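Local coordinates for glideosome-associated protein 50 (Plasmodium falciparum 3D7, PDB 3TGH), which is a component of the glideosome complex in parasite gliding motility and host cell invasion, and may anchor that complex to the inner membrane complex, at residues A[123-131]-A[321-332]; A[149-159]-A[189-199]. One frame throughout, in Å; residues are numbered along the deposited sequence.

Interaction 1: residues A[123-131]-A[321-332]; sequences MPNYWYHYF and FAALPNVELTDV
Leu324 is the bump that fills the hollow between His129 and Phe131. Its CD2 methyl stands over the imidazole face, 4.2 Å from the His129 ring centroid and 8° off the normal, a CH-pi contact. The same methyl lies 3.7 Å from Phe131 CE1, while CD1 sits over one face of the Phe131 ring. Phe321 closes the far end by turning its edge toward the Phe131 face, an offset edge-to-face pair with centroids 5.7 Å apart and planes at 66°. At the imidazole edge Pro325 O lies in the ring plane, 3.4 Å from His129 CE1, while ND1 is hydrogen-bonded to Gln182 on helix 169-189. Val327 divides its two methyls: CG1, anti to the backbone N (chi1 173°), nestles 3.7 Å from Pro124 CB and touches Tyr128 CB, while CG2 meets the imidazole obliquely.

Strand 128-136 is an outermost strand of one of the two mixed sheets of this calcineurin-like phosphoesterase fold. Segment 321-332, the loop after helix 317-321, runs past its edge in the reverse direction (Asn125 CA nearest Leu329 CA, Tyr128 CA nearest Val327 CA) without forming a strand. No backbone-to-backbone hydrogen bond joins the two segments, so the sheet is not extended; side chains make the fit, helped by backbone groups such as Thr330 N.

Beyond Val327 the seam becomes polar. Asn125 OD1 accepts both Thr330 OG1, at 2.9 Å, and Thr330 N, at 3.0 Å, from the same face of its plane. Asn125 ND2 donates to Trp127 O and lies over the centre of the Trp127 indole, so the amide is held at both ends. The indole NE1 is hydrogen-bonded to Asp178. At the Val332 end, one water joins Tyr126 OH, Thr330 O and Val332 N.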
loop_
_atom_site.group_PDB
_atom_site.type_symbol
_atom_site.label_atom_id
_atom_site.label_comp_id
_atom_site.label_asym_id
_atom_site.label_seq_id
_atom_site.Cartn_x
_atom_site.Cartn_y
_atom_site.Cartn_z
ATOM N N MET A 123 3.923 -6.550 -8.996
ATOM C CA MET A 123 3.982 -5.128 -9.352
ATOM C C MET A 123 3.974 -5.050 -10.888
ATOM O O MET A 123 5.027 -4.917 -11.514
ATOM C CB MET A 123 5.220 -4.444 -8.757
ATOM C CG MET A 123 5.096 -2.936 -8.816
ATOM S SD MET A 123 6.493 -2.047 -8.095
ATOM C CE MET A 123 7.666 -2.199 -9.448
ATOM N N PRO A 124 2.784 -5.170 -11.500
ATOM C CA PRO A 124 2.681 -5.262 -12.970
ATOM C C PRO A 124 3.027 -3.954 -13.702
ATOM O O PRO A 124 3.353 -3.973 -14.897
ATOM C CB PRO A 124 1.223 -5.660 -13.199
ATOM C CG PRO A 124 0.506 -5.188 -11.994
ATOM C CD PRO A 124 1.468 -5.271 -10.849
ATOM N N ASN A 125 2.959 -2.844 -12.967
ATOM C CA ASN A 125 3.355 -1.528 -13.440
ATOM C C ASN A 125 3.606 -0.679 -12.193
ATOM O O ASN A 125 3.282 -1.108 -11.076
ATOM C CB ASN A 125 2.265 -0.907 -14.318
ATOM C CG ASN A 125 2.709 0.401 -14.976
ATOM O OD1 ASN A 125 3.850 0.531 -15.412
ATOM N ND2 ASN A 125 1.807 1.378 -15.026
ATOM N N TYR A 126 4.185 0.503 -12.380
ATOM C CA TYR A 126 4.473 1.405 -11.262
ATOM C C TYR A 126 3.187 1.873 -10.569
ATOM O O TYR A 126 3.212 2.195 -9.382
ATOM C CB TYR A 126 5.316 2.587 -11.746
ATOM C CG TYR A 126 6.636 2.152 -12.351
ATOM C CD1 TYR A 126 7.633 1.592 -11.555
ATOM C CD2 TYR A 126 6.861 2.233 -13.725
ATOM C CE1 TYR A 126 8.832 1.153 -12.100
ATOM C CE2 TYR A 126 8.070 1.793 -14.284
ATOM C CZ TYR A 126 9.049 1.261 -13.461
ATOM O OH TYR A 126 10.247 0.820 -13.981
ATOM N N TRP A 127 2.081 1.898 -11.317
ATOM C CA TRP A 127 0.748 2.129 -10.786
ATOM C C TRP A 127 -0.195 1.096 -11.405
ATOM O O TRP A 127 -0.027 0.706 -12.570
ATOM C CB TRP A 127 0.254 3.555 -11.072
ATOM C CG TRP A 127 0.076 3.868 -12.531
ATOM C CD1 TRP A 127 -1.075 3.812 -13.248
ATOM C CD2 TRP A 127 1.101 4.277 -13.436
ATOM N NE1 TRP A 127 -0.832 4.166 -14.560
ATOM C CE2 TRP A 127 0.503 4.452 -14.696
ATOM C CE3 TRP A 127 2.477 4.521 -13.300
ATOM C CZ2 TRP A 127 1.230 4.846 -15.822
ATOM C CZ3 TRP A 127 3.200 4.908 -14.413
ATOM C CH2 TRP A 127 2.576 5.070 -15.660
ATOM N N TYR A 128 -1.180 0.656 -10.631
ATOM C CA TYR A 128 -2.098 -0.408 -11.070
ATOM C C TYR A 128 -3.270 -0.541 -10.091
ATOM O O TYR A 128 -3.430 0.275 -9.174
ATOM C CB TYR A 128 -1.343 -1.749 -11.244
ATOM C CG TYR A 128 -0.724 -2.321 -9.976
ATOM C CD1 TYR A 128 0.506 -1.866 -9.516
ATOM C CD2 TYR A 128 -1.363 -3.339 -9.255
ATOM C CE1 TYR A 128 1.071 -2.361 -8.361
ATOM C CE2 TYR A 128 -0.797 -3.865 -8.098
ATOM C CZ TYR A 128 0.418 -3.355 -7.645
ATOM O OH TYR A 128 0.991 -3.868 -6.508
ATOM N N HIS A 129 -4.114 -1.545 -10.300
ATOM C CA HIS A 129 -5.267 -1.773 -9.424
ATOM C C HIS A 129 -5.519 -3.253 -9.268
ATOM O O HIS A 129 -5.060 -4.055 -10.081
ATOM C CB HIS A 129 -6.515 -1.104 -9.995
ATOM C CG HIS A 129 -6.752 -1.432 -11.432
ATOM N ND1 HIS A 129 -6.349 -0.606 -12.456
ATOM C CD2 HIS A 129 -7.285 -2.531 -12.022
ATOM C CE1 HIS A 129 -6.664 -1.157 -13.614
ATOM N NE2 HIS A 129 -7.238 -2.324 -13.379
ATOM N N TYR A 130 -6.259 -3.588 -8.216
ATOM C CA TYR A 130 -6.679 -4.952 -7.919
ATOM C C TYR A 130 -8.089 -4.859 -7.341
ATOM O O TYR A 130 -8.309 -4.258 -6.292
ATOM C CB TYR A 130 -5.713 -5.592 -6.920
ATOM C CG TYR A 130 -6.164 -6.918 -6.343
ATOM C CD1 TYR A 130 -6.375 -8.019 -7.163
ATOM C CD2 TYR A 130 -6.345 -7.077 -4.965
ATOM C CE1 TYR A 130 -6.782 -9.246 -6.633
ATOM C CE2 TYR A 130 -6.752 -8.296 -4.426
ATOM C CZ TYR A 130 -6.967 -9.373 -5.265
ATOM O OH TYR A 130 -7.362 -10.577 -4.730
ATOM N N PHE A 131 -9.051 -5.418 -8.060
ATOM C CA PHE A 131 -10.438 -5.417 -7.620
ATOM C C PHE A 131 -10.771 -6.821 -7.175
ATOM O O PHE A 131 -10.460 -7.785 -7.876
ATOM C CB PHE A 131 -11.369 -5.022 -8.766
ATOM C CG PHE A 131 -11.452 -3.544 -9.005
ATOM C CD1 PHE A 131 -10.369 -2.845 -9.517
ATOM C CD2 PHE A 131 -12.628 -2.853 -8.749
ATOM C CE1 PHE A 131 -10.447 -1.474 -9.738
ATOM C CE2 PHE A 131 -12.714 -1.485 -8.977
ATOM C CZ PHE A 131 -11.626 -0.797 -9.476
ATOM N N PHE A 321 -16.120 -2.102 -15.231
ATOM C CA PHE A 321 -14.813 -2.771 -15.345
ATOM C C PHE A 321 -14.172 -2.482 -16.706
ATOM O O PHE A 321 -12.952 -2.349 -16.815
ATOM C CB PHE A 321 -14.928 -4.293 -15.207
ATOM C CG PHE A 321 -14.983 -4.783 -13.795
ATOM C CD1 PHE A 321 -13.834 -4.820 -13.017
ATOM C CD2 PHE A 321 -16.177 -5.251 -13.251
ATOM C CE1 PHE A 321 -13.880 -5.292 -11.714
ATOM C CE2 PHE A 321 -16.226 -5.717 -11.946
ATOM C CZ PHE A 321 -15.072 -5.733 -11.177
ATOM N N ALA A 322 -15.005 -2.418 -17.746
ATOM C CA ALA A 322 -14.538 -2.163 -19.106
ATOM C C ALA A 322 -13.973 -0.753 -19.307
ATOM O O ALA A 322 -13.305 -0.512 -20.316
ATOM C CB ALA A 322 -15.657 -2.436 -20.122
ATOM N N ALA A 323 -14.227 0.157 -18.365
ATOM C CA ALA A 323 -13.683 1.522 -18.404
ATOM C C ALA A 323 -12.353 1.660 -17.656
ATOM O O ALA A 323 -11.740 2.734 -17.666
ATOM C CB ALA A 323 -14.697 2.512 -17.830
ATOM N N LEU A 324 -11.906 0.593 -17.000
ATOM C CA LEU A 324 -10.617 0.626 -16.305
ATOM C C LEU A 324 -9.478 0.746 -17.313
ATOM O O LEU A 324 -9.572 0.228 -18.424
ATOM C CB LEU A 324 -10.406 -0.623 -15.445
ATOM C CG LEU A 324 -11.166 -0.742 -14.127
ATOM C CD1 LEU A 324 -11.099 -2.194 -13.636
ATOM C CD2 LEU A 324 -10.627 0.219 -13.067
ATOM N N PRO A 325 -8.394 1.439 -16.932
ATOM C CA PRO A 325 -7.252 1.525 -17.829
ATOM C C PRO A 325 -6.513 0.198 -17.903
ATOM O O PRO A 325 -6.494 -0.553 -16.921
ATOM C CB PRO A 325 -6.373 2.595 -17.174
ATOM C CG PRO A 325 -6.722 2.536 -15.743
ATOM C CD PRO A 325 -8.174 2.188 -15.681
ATOM N N ASN A 326 -5.924 -0.092 -19.059
ATOM C CA ASN A 326 -5.128 -1.306 -19.225
ATOM C C ASN A 326 -3.920 -1.253 -18.299
ATOM O O ASN A 326 -3.321 -0.191 -18.111
ATOM C CB ASN A 326 -4.676 -1.477 -20.679
ATOM C CG ASN A 326 -5.832 -1.763 -21.617
ATOM O OD1 ASN A 326 -6.993 -1.715 -21.214
ATOM N ND2 ASN A 326 -5.521 -2.064 -22.873
ATOM N N VAL A 327 -3.577 -2.387 -17.698
ATOM C CA VAL A 327 -2.394 -2.455 -16.853
ATOM C C VAL A 327 -1.245 -2.940 -17.720
ATOM O O VAL A 327 -1.131 -4.134 -18.012
ATOM C CB VAL A 327 -2.601 -3.371 -15.627
ATOM C CG1 VAL A 327 -1.283 -3.563 -14.866
ATOM C CG2 VAL A 327 -3.654 -2.764 -14.709
ATOM N N GLU A 328 -0.430 -1.997 -18.180
ATOM C CA GLU A 328 0.720 -2.320 -19.017
ATOM C C GLU A 328 1.982 -1.854 -18.312
ATOM O O GLU A 328 2.001 -0.759 -17.754
ATOM C CB GLU A 328 0.614 -1.626 -20.378
ATOM C CG GLU A 328 -0.632 -1.982 -21.201
ATOM C CD GLU A 328 -0.563 -3.357 -21.860
ATOM O OE1 GLU A 328 0.481 -4.037 -21.754
ATOM O OE2 GLU A 328 -1.559 -3.755 -22.498
ATOM N N LEU A 329 3.031 -2.675 -18.347
ATOM C CA LEU A 329 4.329 -2.262 -17.819
ATOM C C LEU A 329 4.828 -1.075 -18.638
ATOM O O LEU A 329 4.789 -1.093 -19.867
ATOM C CB LEU A 329 5.349 -3.410 -17.832
ATOM C CG LEU A 329 6.009 -3.807 -19.161
ATOM C CD1 LEU A 329 7.224 -2.929 -19.464
ATOM C CD2 LEU A 329 6.422 -5.270 -19.149
ATOM N N THR A 330 5.273 -0.038 -17.948
ATOM C CA THR A 330 5.777 1.161 -18.607
ATOM C C THR A 330 7.286 1.111 -18.694
ATOM O O THR A 330 7.950 0.897 -17.687
ATOM C CB THR A 330 5.407 2.411 -17.800
ATOM O OG1 THR A 330 3.995 2.421 -17.567
ATOM C CG2 THR A 330 5.820 3.674 -18.552
ATOM N N ASP A 331 7.834 1.327 -19.888
ATOM C CA ASP A 331 9.274 1.486 -20.037
ATOM C C ASP A 331 9.645 2.921 -19.661
ATOM O O ASP A 331 9.156 3.878 -20.263
ATOM C CB ASP A 331 9.730 1.181 -21.468
ATOM C CG ASP A 331 11.250 1.194 -21.618
ATOM O OD1 ASP A 331 11.959 0.822 -20.660
ATOM O OD2 ASP A 331 11.738 1.565 -22.706
ATOM N N VAL A 332 10.494 3.052 -18.649
ATOM C CA VAL A 332 11.022 4.341 -18.215
ATOM C C VAL A 332 12.545 4.288 -18.390
ATOM O O VAL A 332 13.261 3.842 -17.495
ATOM C CB VAL A 332 10.623 4.620 -16.755
ATOM C CG1 VAL A 332 11.110 5.995 -16.286
ATOM C CG2 VAL A 332 9.112 4.519 -16.608
HETATM O O HOH W 1 10.607 0.777 -16.678
#

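Interaction 2: residues A[149-159]-A[189-199]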
loop_
_atom_site.group_PDB
_atom_site.type_symbol
_atom_site.label_atom_id
_atom_site.label_comp_id
_atom_site.label_asym_id
_atom_site.label_seq_id
_atom_site.Cartn_x
_atom_site.Cartn_y
_atom_site.Cartn_z
ATOM N N ASP A 149 -22.648 -9.975 -1.471
ATOM C CA ASP A 149 -21.254 -9.781 -1.869
ATOM C C ASP A 149 -20.814 -8.330 -1.702
ATOM O O ASP A 149 -21.525 -7.413 -2.109
ATOM C CB ASP A 149 -21.035 -10.229 -3.316
ATOM C CG ASP A 149 -20.492 -11.641 -3.410
ATOM O OD1 ASP A 149 -19.404 -11.823 -3.999
ATOM O OD2 ASP A 149 -21.142 -12.565 -2.878
ATOM N N LEU A 150 -19.644 -8.136 -1.091
ATOM C CA LEU A 150 -19.024 -6.815 -0.986
ATOM C C LEU A 150 -17.753 -6.779 -1.838
ATOM O O LEU A 150 -17.005 -7.746 -1.873
ATOM C CB LEU A 150 -18.705 -6.475 0.472
ATOM C CG LEU A 150 -19.919 -6.279 1.382
ATOM C CD1 LEU A 150 -19.500 -6.117 2.840
ATOM C CD2 LEU A 150 -20.756 -5.086 0.928
ATOM N N ALA A 151 -17.539 -5.662 -2.531
ATOM C CA ALA A 151 -16.426 -5.503 -3.459
ATOM C C ALA A 151 -15.425 -4.514 -2.881
ATOM O O ALA A 151 -15.822 -3.503 -2.309
ATOM C CB ALA A 151 -16.934 -5.004 -4.818
ATOM N N ALA A 152 -14.135 -4.814 -3.039
ATOM C CA ALA A 152 -13.052 -3.954 -2.567
ATOM C C ALA A 152 -12.138 -3.598 -3.729
ATOM O O ALA A 152 -11.681 -4.486 -4.461
ATOM C CB ALA A 152 -12.260 -4.648 -1.471
ATOM N N ALA A 153 -11.886 -2.301 -3.903
ATOM C CA ALA A 153 -10.957 -1.819 -4.908
ATOM C C ALA A 153 -9.669 -1.369 -4.227
ATOM O O ALA A 153 -9.701 -0.520 -3.355
ATOM C CB ALA A 153 -11.567 -0.679 -5.696
ATOM N N PHE A 154 -8.558 -1.975 -4.626
ATOM C CA PHE A 154 -7.225 -1.586 -4.183
ATOM C C PHE A 154 -6.549 -0.867 -5.335
ATOM O O PHE A 154 -6.411 -1.422 -6.430
ATOM C CB PHE A 154 -6.429 -2.824 -3.764
ATOM C CG PHE A 154 -6.922 -3.443 -2.493
ATOM C CD1 PHE A 154 -7.977 -4.332 -2.502
ATOM C CD2 PHE A 154 -6.344 -3.109 -1.270
ATOM C CE1 PHE A 154 -8.441 -4.897 -1.313
ATOM C CE2 PHE A 154 -6.806 -3.666 -0.086
ATOM C CZ PHE A 154 -7.853 -4.558 -0.108
ATOM N N ILE A 155 -6.165 0.386 -5.104
ATOM C CA ILE A 155 -5.531 1.203 -6.124
ATOM C C ILE A 155 -4.104 1.516 -5.666
ATOM O O ILE A 155 -3.878 2.003 -4.545
ATOM C CB ILE A 155 -6.333 2.478 -6.395
ATOM C CG1 ILE A 155 -7.697 2.101 -7.003
ATOM C CG2 ILE A 155 -5.566 3.421 -7.340
ATOM C CD1 ILE A 155 -8.735 3.213 -6.917
ATOM N N PHE A 156 -3.143 1.191 -6.519
ATOM C CA PHE A 156 -1.727 1.338 -6.188
ATOM C C PHE A 156 -1.141 2.472 -7.004
ATOM O O PHE A 156 -1.216 2.471 -8.235
ATOM C CB PHE A 156 -0.975 0.027 -6.440
ATOM C CG PHE A 156 -1.468 -1.111 -5.596
ATOM C CD1 PHE A 156 -2.558 -1.876 -6.006
ATOM C CD2 PHE A 156 -0.875 -1.394 -4.367
ATOM C CE1 PHE A 156 -3.040 -2.921 -5.207
ATOM C CE2 PHE A 156 -1.346 -2.421 -3.572
ATOM C CZ PHE A 156 -2.447 -3.183 -3.990
ATOM N N ILE A 157 -0.554 3.447 -6.313
ATOM C CA ILE A 157 -0.007 4.635 -6.971
ATOM C C ILE A 157 1.489 4.768 -6.738
ATOM O O ILE A 157 2.020 4.285 -5.734
ATOM C CB ILE A 157 -0.722 5.942 -6.513
ATOM C CG1 ILE A 157 -0.604 6.162 -5.008
ATOM C CG2 ILE A 157 -2.193 5.907 -6.890
ATOM C CD1 ILE A 157 -1.181 7.527 -4.545
ATOM N N ASP A 158 2.157 5.410 -7.692
ATOM C CA ASP A 158 3.544 5.784 -7.547
ATOM C C ASP A 158 3.582 7.279 -7.307
ATOM O O ASP A 158 3.395 8.072 -8.232
ATOM C CB ASP A 158 4.366 5.429 -8.775
ATOM C CG ASP A 158 5.846 5.609 -8.525
ATOM O OD1 ASP A 158 6.248 6.725 -8.156
ATOM O OD2 ASP A 158 6.598 4.633 -8.640
ATOM N N THR A 159 3.829 7.662 -6.063
ATOM C CA THR A 159 3.776 9.068 -5.702
ATOM C C THR A 159 4.939 9.892 -6.267
ATOM O O THR A 159 4.839 11.120 -6.320
ATOM C CB THR A 159 3.647 9.267 -4.179
ATOM O OG1 THR A 159 4.633 8.500 -3.491
ATOM C CG2 THR A 159 2.262 8.847 -3.700
ATOM N N ILE A 189 -18.628 0.646 -8.438
ATOM C CA ILE A 189 -18.698 -0.802 -8.169
ATOM C C ILE A 189 -18.069 -1.307 -6.863
ATOM O O ILE A 189 -18.232 -2.480 -6.529
ATOM C CB ILE A 189 -18.129 -1.627 -9.359
ATOM C CG1 ILE A 189 -16.616 -1.456 -9.492
ATOM C CG2 ILE A 189 -18.840 -1.237 -10.660
ATOM C CD1 ILE A 189 -16.016 -2.277 -10.626
ATOM N N ALA A 190 -17.386 -0.441 -6.114
ATOM C CA ALA A 190 -16.679 -0.878 -4.912
ATOM C C ALA A 190 -17.302 -0.350 -3.618
ATOM O O ALA A 190 -17.534 0.857 -3.468
ATOM C CB ALA A 190 -15.212 -0.477 -4.996
ATOM N N ASP A 191 -17.544 -1.258 -2.677
ATOM C CA ASP A 191 -18.052 -0.900 -1.349
ATOM C C ASP A 191 -16.930 -0.354 -0.469
ATOM O O ASP A 191 -17.174 0.440 0.454
ATOM C CB ASP A 191 -18.701 -2.117 -0.701
ATOM C CG ASP A 191 -19.797 -2.711 -1.569
ATOM O OD1 ASP A 191 -20.919 -2.155 -1.588
ATOM O OD2 ASP A 191 -19.520 -3.714 -2.261
ATOM N N PHE A 192 -15.709 -0.800 -0.759
ATOM C CA PHE A 192 -14.497 -0.341 -0.089
ATOM C C PHE A 192 -13.473 0.094 -1.138
ATOM O O PHE A 192 -13.271 -0.597 -2.138
ATOM C CB PHE A 192 -13.873 -1.467 0.734
ATOM C CG PHE A 192 -14.757 -1.999 1.827
ATOM C CD1 PHE A 192 -15.426 -3.206 1.675
ATOM C CD2 PHE A 192 -14.890 -1.311 3.023
ATOM C CE1 PHE A 192 -16.228 -3.706 2.703
ATOM C CE2 PHE A 192 -15.688 -1.802 4.048
ATOM C CZ PHE A 192 -16.355 -2.998 3.885
ATOM N N ILE A 193 -12.809 1.223 -0.900
ATOM C CA ILE A 193 -11.725 1.684 -1.780
ATOM C C ILE A 193 -10.516 2.016 -0.915
ATOM O O ILE A 193 -10.610 2.830 0.007
ATOM C CB ILE A 193 -12.122 2.916 -2.621
ATOM C CG1 ILE A 193 -13.434 2.668 -3.374
ATOM C CG2 ILE A 193 -11.022 3.264 -3.619
ATOM C CD1 ILE A 193 -13.989 3.908 -4.045
ATOM N N ILE A 194 -9.398 1.357 -1.220
ATOM C CA ILE A 194 -8.153 1.486 -0.478
ATOM C C ILE A 194 -7.057 1.875 -1.459
ATOM O O ILE A 194 -6.854 1.216 -2.472
ATOM C CB ILE A 194 -7.764 0.154 0.224
ATOM C CG1 ILE A 194 -8.839 -0.259 1.238
ATOM C CG2 ILE A 194 -6.394 0.263 0.924
ATOM C CD1 ILE A 194 -9.974 -1.065 0.628
ATOM N N VAL A 195 -6.347 2.956 -1.155
ATOM C CA VAL A 195 -5.252 3.411 -1.996
ATOM C C VAL A 195 -3.940 3.206 -1.230
ATOM O O VAL A 195 -3.884 3.418 -0.017
ATOM C CB VAL A 195 -5.439 4.886 -2.398
ATOM C CG1 VAL A 195 -4.304 5.359 -3.294
ATOM C CG2 VAL A 195 -6.798 5.094 -3.093
ATOM N N VAL A 196 -2.911 2.760 -1.946
ATOM C CA VAL A 196 -1.607 2.430 -1.367
ATOM C C VAL A 196 -0.523 3.170 -2.132
ATOM O O VAL A 196 -0.488 3.117 -3.367
ATOM C CB VAL A 196 -1.341 0.900 -1.483
ATOM C CG1 VAL A 196 0.043 0.547 -0.942
ATOM C CG2 VAL A 196 -2.427 0.109 -0.754
ATOM N N GLY A 197 0.363 3.873 -1.418
ATOM C CA GLY A 197 1.432 4.625 -2.055
ATOM C C GLY A 197 2.613 4.814 -1.123
ATOM O O GLY A 197 2.642 4.257 -0.011
ATOM N N ASP A 198 3.582 5.606 -1.567
ATOM C CA ASP A 198 4.788 5.865 -0.774
ATOM C C ASP A 198 4.604 7.106 0.134
ATOM O O ASP A 198 4.580 6.990 1.361
ATOM C CB ASP A 198 6.002 6.021 -1.694
ATOM C CG ASP A 198 7.249 6.483 -0.954
ATOM O OD1 ASP A 198 7.468 6.034 0.189
ATOM O OD2 ASP A 198 8.024 7.274 -1.526
ATOM N N GLN A 199 4.464 8.274 -0.481
ATOM C CA GLN A 199 4.410 9.540 0.246
ATOM C C GLN A 199 3.018 9.824 0.844
ATOM O O GLN A 199 2.019 9.841 0.119
ATOM C CB GLN A 199 4.828 10.682 -0.693
ATOM C CG GLN A 199 4.660 12.079 -0.137
ATOM C CD GLN A 199 5.561 12.360 1.040
ATOM O OE1 GLN A 199 6.780 12.212 0.952
ATOM N NE2 GLN A 199 4.966 12.795 2.153
HETATM O O HOH W 2 4.301 5.055 -4.379
HETATM O O HOH W 3 7.289 8.393 -3.847
#
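Ile189, at the end of helix 169-189, sets its carbonyl O 3.3 Å from Ala151 CB, and Ala190 follows by laying its CB against that of Ala153. Asp191 then grips the partner backbone twice. Its OD2 takes Ala151 N through the anti lone pair at 2.8 Å, an almost straight bond (170° at the hydrogen), and also forms a salt bridge with Lys314; its own N shares Ala151 O with Phe192 N. The carboxylate reaches Ala151 because CG stands beside the backbone N (chi1 -56°).

Phe192 O accepts Ala153 N, opening a parallel ladder. Ile193 turns to the sheet face on which helix 169-189 packs, its CG2 4.0 Å from Ile155 CD1. Ile194 bonds through N to Ala153 O and through O to Ile155 N; on the other face it runs alongside Phe154, its CB 3.9 Å from Phe154 CD2 and its CD1 over the ring, offset toward the rim. Val195 returns to the face of Ile193, against Ile155 and Ile157. Val196 bonds to Ile155 O and Ile157 N and sets its CB 3.7 Å from Phe156 CD2.

At Gly197 the ladder ends, and a water bridges Ile157 O and Thr159 N, with a weak bond from Asp198 N. A second water links Asp198 OD2 to Thr159 OG1; that carboxylate oxygen is also hydrogen-bonded to the metal ligand His233. Gln199 N donates to Thr159 OG1 at 3.0 Å. Two nearly parallel strands, their axes 16° apart and joined through helix 169-189, form a beta-alpha-beta crossover; the loop after strand 192-196 reaches the cobalt site at His233, consistent with the metallophosphoesterase fold, in which loops at the C-terminal ends of the sheet strands carry metal ligands.

In the fold
Both contacts lean on the same sheet. Strand 128-136, which carries part of interaction 1, pairs antiparallel with strand 148-156 of interaction 2: Tyr130 N lies 2.8 Å from Phe154 O, and Tyr128 O 2.8 Å from Phe156 N. Helix 169-189 also contacts residues of both. Interaction 2 is the core contact, with 18 of its 21 touching residues buried and a regular backbone ladder between apolar faces. Interaction 1 is nearer the surface, with 5 of its 15 touching residues buried and 3 exposed, and relies on rings and methyls, with an asparagine-threonine pair and a bridging water at one end. Along the sequence, 149-159/189-199 is nested inside the loop closed by 123-131/321-332.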